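Local coordinates for nucleotidyltransferase-like protein (Exiguobacterium sibiricum, PDB 3C18), which is of uncharacterised function but probably belongs to the nucleotidyltransferases, joining a nucleotidyltransferase-like domain to a helical domain and a helix-turn-helix domain, at residues H89-G94 with K109-F114; K225-V230 with D261-K266; E242-S247 with V254-L259. All blocks are in the same frame, centred on the assembly; numbering follows the deposited sequence. Where two conformers were deposited one is given.

Contact 1: H89-G94 with K109-F114; sequences HWVSEG and KQLRNF
Val91 and Leu111 meet through methyl groups, their side chains crossing at about a right angle. Leu111 reaches over with one branch: its CD1 lies 3.5 Å from Val91 CG1 and 3.8 Å from Val91 CB, so a single methyl rests against one side of the valine. Val91 CG1 stands opposite the backbone N (chi1 171°), which sets it beside its own carbonyl carbon and in the path of the leucine. The same CD1 also brushes Ser92 CB at 4.2 Å, a looser contact at the margin. Ser92 OG is engaged elsewhere, giving a 3.1 Å hydrogen bond to Glu93 OE2, which it meets on the anti side of the carboxylate.

The contact belongs to the nucleotidyltransferase-like domain. It joins the last turn of helix 85-93 to the type I beta turn Gln110-Asn113, with strand 95-99, an outermost strand of the mixed sheet, lying between them in sequence. Val91 also packs on Leu43 of strand 40-46, so it touches the sheet as well as Leu111.

Leu111 is the second residue of the beta turn, in which Asn113 N bonds to Gln110 O at 3.0 Å. Lys108 NZ donates hydrogen bonds to the carbonyl oxygens of Val91 and Gly94, giving the end of helix 85-93 a second tie to helix 103-110.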
ATOM      1  N   HIS A  89       3.835   0.549 -19.436  1.00 37.48           N
ATOM      2  CA  HIS A  89       4.832   0.067 -20.400  1.00 39.13           C
ATOM      3  C   HIS A  89       4.197  -0.887 -21.384  1.00 37.67           C
ATOM      4  O   HIS A  89       4.450  -0.826 -22.588  1.00 36.49           O
ATOM      5  CB  HIS A  89       5.977  -0.672 -19.686  1.00 39.99           C
ATOM      6  CG  HIS A  89       7.121  -1.029 -20.580  1.00 44.73           C
ATOM      7  ND1 HIS A  89       8.419  -0.656 -20.311  1.00 51.65           N
ATOM      8  CD2 HIS A  89       7.162  -1.700 -21.758  1.00 57.92           C
ATOM      9  CE1 HIS A  89       9.212  -1.084 -21.281  1.00 55.94           C
ATOM     10  NE2 HIS A  89       8.475  -1.721 -22.172  1.00 54.47           N
ATOM     11  N   TRP A  90       3.348  -1.765 -20.861  1.00 35.01           N
ATOM     12  CA  TRP A  90       2.705  -2.750 -21.695  1.00 32.26           C
ATOM     13  C   TRP A  90       1.847  -2.080 -22.757  1.00 35.48           C
ATOM     14  O   TRP A  90       1.869  -2.462 -23.926  1.00 36.27           O
ATOM     15  CB  TRP A  90       1.799  -3.694 -20.895  1.00 33.76           C
ATOM     16  CG  TRP A  90       2.518  -4.634 -20.008  1.00 28.49           C
ATOM     17  CD1 TRP A  90       3.817  -5.020 -20.119  1.00 27.20           C
ATOM     18  CD2 TRP A  90       1.973  -5.361 -18.908  1.00 25.78           C
ATOM     19  NE1 TRP A  90       4.129  -5.908 -19.148  1.00 28.86           N
ATOM     20  CE2 TRP A  90       3.015  -6.137 -18.377  1.00 28.03           C
ATOM     21  CE3 TRP A  90       0.713  -5.423 -18.314  1.00 31.60           C
ATOM     22  CZ2 TRP A  90       2.838  -6.980 -17.272  1.00 28.70           C
ATOM     23  CZ3 TRP A  90       0.543  -6.246 -17.201  1.00 32.82           C
ATOM     24  CH2 TRP A  90       1.593  -7.027 -16.708  1.00 28.60           C
ATOM     25  N   VAL A  91       1.042  -1.126 -22.324  1.00 35.84           N
ATOM     26  CA  VAL A  91       0.073  -0.512 -23.225  1.00 36.23           C
ATOM     27  C   VAL A  91       0.818   0.345 -24.213  1.00 41.15           C
ATOM     28  O   VAL A  91       0.444   0.415 -25.366  1.00 43.43           O
ATOM     29  CB  VAL A  91      -0.958   0.366 -22.509  1.00 36.95           C
ATOM     30  CG1 VAL A  91      -1.789   1.135 -23.533  1.00 26.02           C
ATOM     31  CG2 VAL A  91      -1.863  -0.491 -21.568  1.00 32.94           C
ATOM     32  N   SER A  92       1.910   0.954 -23.771  1.00 42.55           N
ATOM     33  CA  SER A  92       2.578   1.924 -24.631  1.00 44.96           C
ATOM     34  C   SER A  92       3.545   1.289 -25.627  1.00 44.00           C
ATOM     35  O   SER A  92       3.568   1.676 -26.797  1.00 42.92           O
ATOM     36  CB  SER A  92       3.281   3.000 -23.801  1.00 47.65           C
ATOM     37  OG  SER A  92       4.605   2.611 -23.492  1.00 54.53           O
ATOM     38  N   GLU A  93       4.319   0.310 -25.179  1.00 41.69           N
ATOM     39  CA  GLU A  93       5.293  -0.327 -26.058  1.00 41.98           C
ATOM     40  C   GLU A  93       4.717  -1.584 -26.700  1.00 41.11           C
ATOM     41  O   GLU A  93       5.259  -2.122 -27.657  1.00 41.01           O
ATOM     42  CB  GLU A  93       6.564  -0.687 -25.292  1.00 43.38           C
ATOM     43  CG  GLU A  93       7.234   0.509 -24.612  1.00 49.81           C
ATOM     44  CD  GLU A  93       7.553   1.636 -25.580  1.00 54.80           C
ATOM     45  OE1 GLU A  93       8.293   1.401 -26.552  1.00 63.24           O
ATOM     46  OE2 GLU A  93       7.070   2.765 -25.359  1.00 66.46           O
ATOM     47  N   GLY A  94       3.598  -2.041 -26.160  1.00 41.21           N
ATOM     48  CA  GLY A  94       3.003  -3.309 -26.596  1.00 38.26           C
ATOM     49  C   GLY A  94       2.439  -3.261 -27.982  1.00 37.45           C
ATOM     50  O   GLY A  94       2.019  -2.211 -28.451  1.00 38.68           O
ATOM     51  N   LYS A 109      -2.624   6.881 -27.215  1.00 42.24           N
ATOM     52  CA  LYS A 109      -2.601   8.339 -27.432  1.00 41.64           C
ATOM     53  C   LYS A 109      -2.799   9.065 -26.120  1.00 41.15           C
ATOM     54  O   LYS A 109      -2.062   9.990 -25.780  1.00 38.01           O
ATOM     55  CB  LYS A 109      -3.676   8.781 -28.433  1.00 42.47           C
ATOM     56  CG  LYS A 109      -3.315   8.463 -29.869  1.00 48.76           C
ATOM     57  CD  LYS A 109      -4.536   8.465 -30.803  1.00 54.99           C
ATOM     58  CE  LYS A 109      -4.168   7.920 -32.197  1.00 56.88           C
ATOM     59  NZ  LYS A 109      -5.352   7.749 -33.094  1.00 60.44           N
ATOM     60  N   GLN A 110      -3.787   8.605 -25.365  1.00 43.30           N
ATOM     61  CA  GLN A 110      -4.155   9.232 -24.097  1.00 44.75           C
ATOM     62  C   GLN A 110      -2.968   9.197 -23.157  1.00 44.22           C
ATOM     63  O   GLN A 110      -2.776  10.090 -22.335  1.00 44.59           O
ATOM     64  CB  GLN A 110      -5.320   8.501 -23.415  1.00 46.72           C
ATOM     65  CG  GLN A 110      -6.656   8.465 -24.174  1.00 54.95           C
ATOM     66  CD  GLN A 110      -7.615   7.401 -23.587  1.00 69.02           C
ATOM     67  OE1 GLN A 110      -8.366   6.730 -24.321  1.00 64.15           O
ATOM     68  NE2 GLN A 110      -7.562   7.226 -22.255  1.00 69.25           N
ATOM     69  N   LEU A 111      -2.167   8.154 -23.301  1.00 43.07           N
ATOM     70  CA  LEU A 111      -1.029   7.915 -22.388  1.00 43.20           C
ATOM     71  C   LEU A 111       0.052   8.963 -22.574  1.00 43.65           C
ATOM     72  O   LEU A 111       0.963   9.086 -21.765  1.00 44.50           O
ATOM     73  CB  LEU A 111      -0.410   6.524 -22.574  1.00 44.23           C
ATOM     74  CG  LEU A 111      -1.117   5.383 -21.841  1.00 44.79           C
ATOM     75  CD1 LEU A 111      -0.410   4.071 -22.116  1.00 51.28           C
ATOM     76  CD2 LEU A 111      -1.156   5.678 -20.356  1.00 42.26           C
ATOM     77  N   ARG A 112      -0.042   9.698 -23.669  1.00 44.95           N
ATOM     78  CA  ARG A 112       0.978  10.717 -23.993  1.00 45.91           C
ATOM     79  C   ARG A 112       0.615  12.009 -23.280  1.00 43.43           C
ATOM     80  O   ARG A 112       1.346  12.971 -23.301  1.00 45.05           O
ATOM     81  CB  ARG A 112       1.085  10.939 -25.515  1.00 47.16           C
ATOM     82  CG  ARG A 112       1.683   9.762 -26.269  1.00 54.28           C
ATOM     83  CD  ARG A 112       1.721   9.989 -27.778  1.00 62.67           C
ATOM     84  NE  ARG A 112       2.076   8.770 -28.513  1.00 72.33           N
ATOM     85  CZ  ARG A 112       1.205   8.001 -29.176  1.00 83.91           C
ATOM     86  NH1 ARG A 112      -0.083   8.321 -29.215  1.00 87.20           N
ATOM     87  NH2 ARG A 112       1.618   6.907 -29.812  1.00 86.91           N
ATOM     88  N   ASN A 113      -0.545  11.996 -22.657  1.00 40.78           N
ATOM     89  CA  ASN A 113      -1.068  13.144 -21.936  0.50 40.86           C
ATOM     90  C   ASN A 113      -1.188  12.821 -20.451  1.00 40.93           C
ATOM     91  O   ASN A 113      -1.453  11.694 -20.093  1.00 42.10           O
ATOM     92  CB  ASN A 113      -2.449  13.516 -22.492  0.50 41.14           C
ATOM     93  CG  ASN A 113      -2.412  13.885 -23.975  0.50 39.65           C
ATOM     94  OD1 ASN A 113      -1.448  14.488 -24.458  0.50 34.14           O
ATOM     95  ND2 ASN A 113      -3.475  13.533 -24.698  0.50 34.02           N
ATOM     96  N   PHE A 114      -0.995  13.843 -19.623  1.00 40.45           N
ATOM     97  CA  PHE A 114      -1.134  13.748 -18.163  1.00 34.94           C
ATOM     98  C   PHE A 114      -2.245  14.700 -17.728  1.00 35.70           C
ATOM     99  O   PHE A 114      -1.982  15.827 -17.330  1.00 34.00           O
ATOM    100  CB  PHE A 114       0.166  14.138 -17.452  1.00 35.89           C
ATOM    101  CG  PHE A 114       0.267  13.634 -16.005  1.00 28.47           C
ATOM    102  CD1 PHE A 114      -0.843  13.082 -15.372  1.00 26.24           C
ATOM    103  CD2 PHE A 114       1.460  13.772 -15.279  1.00 27.92           C
ATOM    104  CE1 PHE A 114      -0.758  12.612 -14.069  1.00 26.77           C
ATOM    105  CE2 PHE A 114       1.552  13.298 -13.964  1.00 27.72           C
ATOM    106  CZ  PHE A 114       0.443  12.717 -13.363  1.00 33.02           C
TER

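Contact 2: K225-V230 with D261-K266; sequences KYLFEV and DFFIRK
An edge-to-face aromatic pair, flanked by a leucine, joins helix 220-231 to helix 253-265 in the buried interior of the helix-turn-helix domain. Phe228 presents its edge to a face of Phe263; the ring planes stand at 64° and the centroids are 4.9 Å apart, a T-shaped stack. Phe228 CZ sits over the centre of the Phe263 ring, 3.9 Å from Phe263 CG, while Phe228 CE1 comes to 3.9 Å from Phe263 CD2. Phe263 CG lies opposite its carbonyl carbon and beside the backbone N (chi1 -66°), carrying the ring from helix 253-265 to the edge of Phe228. An alanine here would remove the face on which Phe228 rests and would probably leave the edge of Phe228 without its aromatic mate and Leu227 CD2 without the ring rim it touches. Ile269 of strand 269-275 touches both phenylalanines, tying the pair to the neighbouring sheet. On another side of helix 253-265, Arg265 NE forms a salt bridge with Asp261 OD2, which also pairs with Arg31 of the second subunit. Back in the core, Leu227 takes the rim of the Phe263 ring rather than a face: its CD2 lies near the ring plane, 3.8 Å from Phe263 CE2.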
ATOM      1  N   LYS A 225      -4.599  21.232  -3.332  1.00 29.23           N
ATOM      2  CA  LYS A 225      -5.338  21.747  -4.499  1.00 31.82           C
ATOM      3  C   LYS A 225      -6.530  20.870  -4.950  1.00 31.94           C
ATOM      4  O   LYS A 225      -7.641  21.351  -5.189  1.00 30.58           O
ATOM      5  CB  LYS A 225      -4.353  22.011  -5.642  1.00 34.79           C
ATOM      6  CG  LYS A 225      -4.942  22.308  -6.985  1.00 44.13           C
ATOM      7  CD  LYS A 225      -3.811  22.608  -7.990  1.00 56.69           C
ATOM      8  CE  LYS A 225      -4.270  22.425  -9.434  1.00 65.86           C
ATOM      9  NZ  LYS A 225      -5.119  23.524  -9.959  1.00 73.94           N
ATOM     10  N   TYR A 226      -6.308  19.576  -5.052  1.00 33.07           N
ATOM     11  CA  TYR A 226      -7.391  18.666  -5.476  1.00 28.39           C
ATOM     12  C   TYR A 226      -8.531  18.681  -4.480  1.00 30.08           C
ATOM     13  O   TYR A 226      -9.686  18.755  -4.837  1.00 26.82           O
ATOM     14  CB  TYR A 226      -6.859  17.253  -5.658  1.00 29.53           C
ATOM     15  CG  TYR A 226      -7.890  16.254  -6.130  1.00 30.07           C
ATOM     16  CD1 TYR A 226      -8.109  16.037  -7.479  1.00 31.69           C
ATOM     17  CD2 TYR A 226      -8.611  15.517  -5.239  1.00 31.22           C
ATOM     18  CE1 TYR A 226      -9.020  15.117  -7.909  1.00 31.81           C
ATOM     19  CE2 TYR A 226      -9.551  14.599  -5.665  1.00 24.78           C
ATOM     20  CZ  TYR A 226      -9.739  14.408  -6.998  1.00 28.78           C
ATOM     21  OH  TYR A 226     -10.669  13.496  -7.406  1.00 29.52           O
ATOM     22  N   LEU A 227      -8.189  18.637  -3.209  1.00 29.27           N
ATOM     23  CA  LEU A 227      -9.193  18.642  -2.132  1.00 26.76           C
ATOM     24  C   LEU A 227      -9.954  19.961  -2.164  1.00 28.95           C
ATOM     25  O   LEU A 227     -11.170  19.999  -2.287  1.00 24.21           O
ATOM     26  CB  LEU A 227      -8.505  18.435  -0.760  1.00 25.35           C
ATOM     27  CG  LEU A 227      -9.388  18.457   0.496  1.00 23.65           C
ATOM     28  CD1 LEU A 227     -10.452  17.307   0.406  1.00 21.50           C
ATOM     29  CD2 LEU A 227      -8.541  18.287   1.783  1.00 26.34           C
ATOM     30  N   PHE A 228      -9.230  21.062  -2.225  1.00 27.48           N
ATOM     31  CA  PHE A 228      -9.879  22.398  -2.162  1.00 28.90           C
ATOM     32  C   PHE A 228     -10.837  22.621  -3.327  1.00 29.44           C
ATOM     33  O   PHE A 228     -11.923  23.144  -3.170  1.00 33.13           O
ATOM     34  CB  PHE A 228      -8.858  23.523  -2.148  1.00 27.22           C
ATOM     35  CG  PHE A 228      -7.878  23.423  -1.029  1.00 28.00           C
ATOM     36  CD1 PHE A 228      -8.254  22.835   0.160  1.00 30.40           C
ATOM     37  CD2 PHE A 228      -6.621  23.986  -1.146  1.00 30.99           C
ATOM     38  CE1 PHE A 228      -7.375  22.769   1.214  1.00 27.09           C
ATOM     39  CE2 PHE A 228      -5.714  23.888  -0.103  1.00 32.91           C
ATOM     40  CZ  PHE A 228      -6.106  23.277   1.078  1.00 23.51           C
ATOM     41  N   GLU A 229     -10.450  22.131  -4.482  1.00 32.30           N
ATOM     42  CA  GLU A 229     -11.253  22.304  -5.688  1.00 32.14           C
ATOM     43  C   GLU A 229     -12.541  21.516  -5.543  1.00 34.69           C
ATOM     44  O   GLU A 229     -13.611  21.992  -5.916  1.00 34.47           O
ATOM     45  CB  GLU A 229     -10.520  21.827  -6.935  1.00 34.68           C
ATOM     46  CG  GLU A 229     -11.311  21.991  -8.243  1.00 36.53           C
ATOM     47  N   VAL A 230     -12.445  20.302  -5.012  1.00 29.19           N
ATOM     48  CA  VAL A 230     -13.664  19.485  -4.810  1.00 28.53           C
ATOM     49  C   VAL A 230     -14.556  20.194  -3.783  1.00 29.16           C
ATOM     50  O   VAL A 230     -15.778  20.271  -3.931  1.00 30.63           O
ATOM     51  CB  VAL A 230     -13.350  18.044  -4.346  1.00 30.95           C
ATOM     52  CG1 VAL A 230     -14.605  17.352  -3.756  1.00 27.21           C
ATOM     53  CG2 VAL A 230     -12.794  17.255  -5.497  1.00 29.85           C
ATOM     54  N   ASP A 261      -6.764  18.205   9.116  1.00 26.84           N
ATOM     55  CA  ASP A 261      -6.177  18.707  10.363  1.00 27.29           C
ATOM     56  C   ASP A 261      -5.023  19.616  10.043  1.00 30.00           C
ATOM     57  O   ASP A 261      -4.817  20.694  10.629  1.00 30.39           O
ATOM     58  CB  ASP A 261      -5.622  17.542  11.170  1.00 29.52           C
ATOM     59  CG  ASP A 261      -4.979  17.969  12.490  1.00 37.93           C
ATOM     60  OD1 ASP A 261      -5.712  18.157  13.481  1.00 44.81           O
ATOM     61  OD2 ASP A 261      -3.735  18.034  12.570  1.00 43.31           O
ATOM     62  N   PHE A 262      -4.248  19.162   9.076  1.00 28.49           N
ATOM     63  CA  PHE A 262      -3.066  19.898   8.673  1.00 26.72           C
ATOM     64  C   PHE A 262      -3.439  21.222   8.035  1.00 27.92           C
ATOM     65  O   PHE A 262      -2.936  22.257   8.387  1.00 29.44           O
ATOM     66  CB  PHE A 262      -2.257  19.094   7.702  1.00 30.39           C
ATOM     67  CG  PHE A 262      -1.002  19.763   7.302  1.00 28.88           C
ATOM     68  CD1 PHE A 262       0.052  19.781   8.138  1.00 29.58           C
ATOM     69  CD2 PHE A 262      -0.889  20.359   6.092  1.00 25.04           C
ATOM     70  CE1 PHE A 262       1.253  20.390   7.767  1.00 34.73           C
ATOM     71  CE2 PHE A 262       0.307  20.975   5.705  1.00 31.23           C
ATOM     72  CZ  PHE A 262       1.367  20.975   6.543  1.00 30.23           C
ATOM     73  N   PHE A 263      -4.359  21.171   7.095  1.00 27.04           N
ATOM     74  CA  PHE A 263      -4.753  22.362   6.369  1.00 27.43           C
ATOM     75  C   PHE A 263      -5.404  23.403   7.309  1.00 28.71           C
ATOM     76  O   PHE A 263      -5.314  24.593   7.103  1.00 30.75           O
ATOM     77  CB  PHE A 263      -5.658  22.007   5.213  1.00 27.74           C
ATOM     78  CG  PHE A 263      -4.983  21.199   4.123  1.00 27.83           C
ATOM     79  CD1 PHE A 263      -3.754  21.549   3.661  1.00 31.20           C
ATOM     80  CD2 PHE A 263      -5.620  20.133   3.526  1.00 30.45           C
ATOM     81  CE1 PHE A 263      -3.172  20.823   2.663  1.00 25.83           C
ATOM     82  CE2 PHE A 263      -5.028  19.415   2.509  1.00 29.53           C
ATOM     83  CZ  PHE A 263      -3.815  19.766   2.089  1.00 31.27           C
ATOM     84  N   ILE A 264      -6.018  22.929   8.385  1.00 29.92           N
ATOM     85  CA  ILE A 264      -6.649  23.840   9.360  1.00 26.97           C
ATOM     86  C   ILE A 264      -5.542  24.584  10.055  1.00 28.53           C
ATOM     87  O   ILE A 264      -5.598  25.778  10.238  1.00 33.16           O
ATOM     88  CB  ILE A 264      -7.502  23.083  10.416  1.00 26.99           C
ATOM     89  CG1 ILE A 264      -8.803  22.562   9.766  1.00 29.54           C
ATOM     90  CG2 ILE A 264      -7.805  24.009  11.581  1.00 24.73           C
ATOM     91  CD1 ILE A 264      -9.555  21.688  10.627  1.00 26.56           C
ATOM     92  N   ARG A 265      -4.486  23.871  10.396  1.00 29.08           N
ATOM     93  CA  ARG A 265      -3.365  24.487  11.124  1.00 30.33           C
ATOM     94  C   ARG A 265      -2.564  25.435  10.239  1.00 32.37           C
ATOM     95  O   ARG A 265      -1.875  26.296  10.725  1.00 34.91           O
ATOM     96  CB  ARG A 265      -2.456  23.421  11.701  1.00 33.05           C
ATOM     97  CG  ARG A 265      -3.088  22.714  12.874  1.00 36.64           C
ATOM     98  CD  ARG A 265      -2.170  21.681  13.493  1.00 43.39           C
ATOM     99  NE  ARG A 265      -2.106  20.481  12.669  1.00 48.60           N
ATOM    100  CZ  ARG A 265      -0.997  20.008  12.100  1.00 52.36           C
ATOM    101  NH1 ARG A 265       0.174  20.606  12.300  1.00 55.75           N
ATOM    102  NH2 ARG A 265      -1.062  18.913  11.354  1.00 50.11           N
ATOM    103  N   LYS A 266      -2.666  25.279   8.938  1.00 31.97           N
ATOM    104  CA  LYS A 266      -1.932  26.126   7.996  1.00 34.37           C
ATOM    105  C   LYS A 266      -2.808  27.257   7.500  1.00 36.03           C
ATOM    106  O   LYS A 266      -2.407  28.071   6.657  1.00 36.26           O
ATOM    107  CB  LYS A 266      -1.456  25.321   6.791  1.00 34.65           C
ATOM    108  CG  LYS A 266      -0.423  24.301   7.129  1.00 40.48           C
ATOM    109  CD  LYS A 266       0.742  24.905   7.833  1.00 44.71           C
ATOM    110  CE  LYS A 266       1.581  23.849   8.511  1.00 50.08           C
ATOM    111  NZ  LYS A 266       2.438  24.439   9.551  1.00 50.25           N
TER

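Contact 3: E242-S247 with V254-L259; sequences ELMEES and VDLGSL
Leu243 meets Leu256 with its backbone as well as its side chain: Leu243 O lies 3.8 Å from Leu256 CD2, and Leu243 CB lies 4.1 Å from the same methyl. One residue on, Met244, a selenomethionine, brings its SE to 4.0 Å from Leu256 CD2. Its chain leaves the backbone with CG opposite the carbonyl carbon and then bends at both chi2 (-76°) and chi3 (-66°), curling the selenium back to the leucine; the two side chains run past each other in opposite directions. Leu256 CD2 is thus the shared point of the contact, met by the start of the Leu243 side chain and by the far part of Met244. Glu245 turns to the second subunit, where its OE2 is hydrogen-bonded to Thr54 OG1. Glu246 N is bonded to Leu243 O at 3.3 Å. Helices 240-245 and 253-265 are successive helices of the helix-turn-helix domain, an arrangement consistent with the motif that gives the family its name. Around them, Leu243 packs on Met231 of helix 220-231 and on Trp238 of strand 238-239, while Leu259, farther along helix 253-265, rests on Phe127 and Ala128 of helix 116-142.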
ATOM      1  N   GLU A 242     -19.654  13.899   5.087  1.00 26.09           N
ATOM      2  CA  GLU A 242     -19.964  14.321   3.713  1.00 24.48           C
ATOM      3  C   GLU A 242     -18.713  14.233   2.821  1.00 26.08           C
ATOM      4  O   GLU A 242     -18.753  13.866   1.654  1.00 27.63           O
ATOM      5  CB  GLU A 242     -20.516  15.731   3.702  1.00 25.24           C
ATOM      6  CG  GLU A 242     -21.970  15.788   4.168  1.00 26.91           C
ATOM      7  CD  GLU A 242     -22.514  17.217   4.299  1.00 31.97           C
ATOM      8  OE1 GLU A 242     -21.726  18.180   4.344  1.00 31.84           O
ATOM      9  OE2 GLU A 242     -23.759  17.374   4.394  1.00 34.56           O
ATOM     10  N   LEU A 243     -17.609  14.632   3.386  1.00 23.53           N
ATOM     11  CA  LEU A 243     -16.310  14.576   2.690  1.00 25.98           C
ATOM     12  C   LEU A 243     -15.929  13.121   2.428  1.00 27.10           C
ATOM     13  O   LEU A 243     -15.506  12.737   1.328  1.00 27.54           O
ATOM     14  CB  LEU A 243     -15.209  15.266   3.513  1.00 25.35           C
ATOM     15  CG  LEU A 243     -15.107  16.799   3.587  1.00 23.24           C
ATOM     16  CD1 LEU A 243     -14.034  17.222   4.580  1.00 20.66           C
ATOM     17  CD2 LEU A 243     -14.813  17.422   2.235  1.00 19.83           C
HETATM   18  N   MSE A 244     -16.117  12.302   3.446  1.00 23.56           N
HETATM   19  CA  MSE A 244     -15.791  10.883   3.352  1.00 27.18           C
HETATM   20  C   MSE A 244     -16.620  10.140   2.345  1.00 24.82           C
HETATM   21  O   MSE A 244     -16.190   9.098   1.845  1.00 24.68           O
HETATM   22  CB  MSE A 244     -15.910  10.167   4.689  1.00 29.37           C
HETATM   23  CG  MSE A 244     -14.938  10.626   5.710  1.00 28.81           C
HETATM   24 SE   MSE A 244     -13.122   9.989   5.479  0.75 29.10          SE
HETATM   25  CE  MSE A 244     -13.498   8.152   5.779  1.00 27.13           C
ATOM     26  N   GLU A 245     -17.807  10.669   2.069  1.00 24.43           N
ATOM     27  CA  GLU A 245     -18.772  10.012   1.216  1.00 27.83           C
ATOM     28  C   GLU A 245     -18.734  10.530  -0.208  1.00 29.84           C
ATOM     29  O   GLU A 245     -19.336   9.973  -1.084  1.00 30.65           O
ATOM     30  CB  GLU A 245     -20.200  10.188   1.743  1.00 29.13           C
ATOM     31  CG  GLU A 245     -20.512   9.424   3.031  1.00 33.56           C
ATOM     32  CD  GLU A 245     -20.213   7.919   2.932  1.00 43.48           C
ATOM     33  OE1 GLU A 245     -20.957   7.289   2.165  1.00 49.15           O
ATOM     34  OE2 GLU A 245     -19.285   7.390   3.638  1.00 41.56           O
ATOM     35  N   GLU A 246     -18.002  11.597  -0.415  1.00 29.46           N
ATOM     36  CA  GLU A 246     -17.898  12.249  -1.736  1.00 28.89           C
ATOM     37  C   GLU A 246     -17.069  11.364  -2.649  1.00 29.91           C
ATOM     38  O   GLU A 246     -15.959  11.007  -2.333  1.00 23.46           O
ATOM     39  CB  GLU A 246     -17.256  13.607  -1.568  1.00 29.48           C
ATOM     40  CG  GLU A 246     -17.127  14.412  -2.810  1.00 28.71           C
ATOM     41  CD  GLU A 246     -18.454  14.756  -3.423  1.00 43.41           C
ATOM     42  OE1 GLU A 246     -19.478  14.798  -2.692  1.00 51.54           O
ATOM     43  OE2 GLU A 246     -18.464  14.946  -4.648  1.00 57.46           O
ATOM     44  N   SER A 247     -17.612  11.012  -3.792  1.00 33.29           N
ATOM     45  CA  SER A 247     -16.943  10.021  -4.644  1.00 34.61           C
ATOM     46  C   SER A 247     -15.574  10.468  -5.131  1.00 31.52           C
ATOM     47  O   SER A 247     -14.619   9.673  -5.160  1.00 30.00           O
ATOM     48  CB  SER A 247     -17.851   9.609  -5.805  1.00 36.59           C
ATOM     49  OG  SER A 247     -18.010  10.682  -6.687  1.00 48.45           O
ATOM     50  N   VAL A 254      -8.479   7.535   3.334  1.00 28.60           N
ATOM     51  CA  VAL A 254      -7.607   7.048   4.397  1.00 29.65           C
ATOM     52  C   VAL A 254      -6.847   8.151   5.076  1.00 32.40           C
ATOM     53  O   VAL A 254      -6.435   8.029   6.254  1.00 32.78           O
ATOM     54  CB  VAL A 254      -6.623   5.989   3.876  1.00 31.83           C
ATOM     55  CG1 VAL A 254      -5.488   5.777   4.861  1.00 33.41           C
ATOM     56  CG2 VAL A 254      -7.375   4.683   3.644  1.00 34.08           C
ATOM     57  N   ASP A 255      -6.658   9.242   4.335  1.00 30.42           N
ATOM     58  CA  ASP A 255      -5.816  10.352   4.828  1.00 32.85           C
ATOM     59  C   ASP A 255      -6.526  11.685   4.997  1.00 29.23           C
ATOM     60  O   ASP A 255      -5.928  12.674   5.356  1.00 26.90           O
ATOM     61  CB  ASP A 255      -4.620  10.530   3.880  1.00 35.83           C
ATOM     62  CG  ASP A 255      -3.513   9.480   4.128  1.00 41.69           C
ATOM     63  OD1 ASP A 255      -2.948   9.430   5.265  1.00 41.98           O
ATOM     64  OD2 ASP A 255      -3.213   8.731   3.168  1.00 46.09           O
ATOM     65  N   LEU A 256      -7.823  11.686   4.733  1.00 28.69           N
ATOM     66  CA  LEU A 256      -8.609  12.910   4.729  1.00 30.30           C
ATOM     67  C   LEU A 256      -8.573  13.576   6.113  1.00 29.91           C
ATOM     68  O   LEU A 256      -8.371  14.768   6.249  1.00 28.93           O
ATOM     69  CB  LEU A 256     -10.051  12.599   4.271  1.00 28.91           C
ATOM     70  CG  LEU A 256     -10.862  13.601   3.472  1.00 35.63           C
ATOM     71  CD1 LEU A 256     -10.014  14.241   2.423  1.00 35.57           C
ATOM     72  CD2 LEU A 256     -12.010  12.820   2.839  1.00 25.01           C
ATOM     73  N   GLY A 257      -8.724  12.781   7.155  1.00 27.82           N
ATOM     74  CA  GLY A 257      -8.695  13.338   8.487  1.00 27.45           C
ATOM     75  C   GLY A 257      -7.390  14.097   8.767  1.00 28.97           C
ATOM     76  O   GLY A 257      -7.422  15.232   9.260  1.00 28.63           O
ATOM     77  N   SER A 258      -6.259  13.488   8.440  1.00 26.37           N
ATOM     78  CA  SER A 258      -4.945  14.133   8.698  1.00 26.85           C
ATOM     79  C   SER A 258      -4.666  15.304   7.802  1.00 29.35           C
ATOM     80  O   SER A 258      -3.969  16.243   8.178  1.00 31.56           O
ATOM     81  CB  SER A 258      -3.785  13.149   8.508  1.00 31.00           C
ATOM     82  OG  SER A 258      -4.032  12.040   9.336  1.00 40.90           O
ATOM     83  N   LEU A 259      -5.130  15.211   6.573  1.00 27.35           N
ATOM     84  CA  LEU A 259      -4.943  16.310   5.611  1.00 27.90           C
ATOM     85  C   LEU A 259      -5.722  17.499   6.097  1.00 27.26           C
ATOM     86  O   LEU A 259      -5.209  18.612   6.146  1.00 26.30           O
ATOM     87  CB  LEU A 259      -5.392  15.950   4.219  1.00 25.79           C
ATOM     88  CG  LEU A 259      -4.519  15.013   3.391  1.00 34.33           C
ATOM     89  CD1 LEU A 259      -5.209  14.670   2.029  1.00 32.16           C
ATOM     90  CD2 LEU A 259      -3.169  15.650   3.181  1.00 28.63           C
TER

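How the contacts relate
Contacts 2 and 3 adjoin, their centres 11 Å apart. Both use helix 253-265, and 242-247 with 254-259 is nested in sequence within the loop closed by contact 2. They touch directly where Leu227 CD1 meets Leu256 CD1 at 3.7 Å and where Val230 CG1 meets Glu246 CG at 4.0 Å, so helix 220-231 packs against both partners of contact 3. Contact 1 stands apart in the nucleotidyltransferase-like domain, across the centre of the chain, about 32 Å from contact 2 and about 31 Å from contact 3, centre to centre. Residues of contacts 2 and 3, unlike those of contact 1, also touch the second subunit.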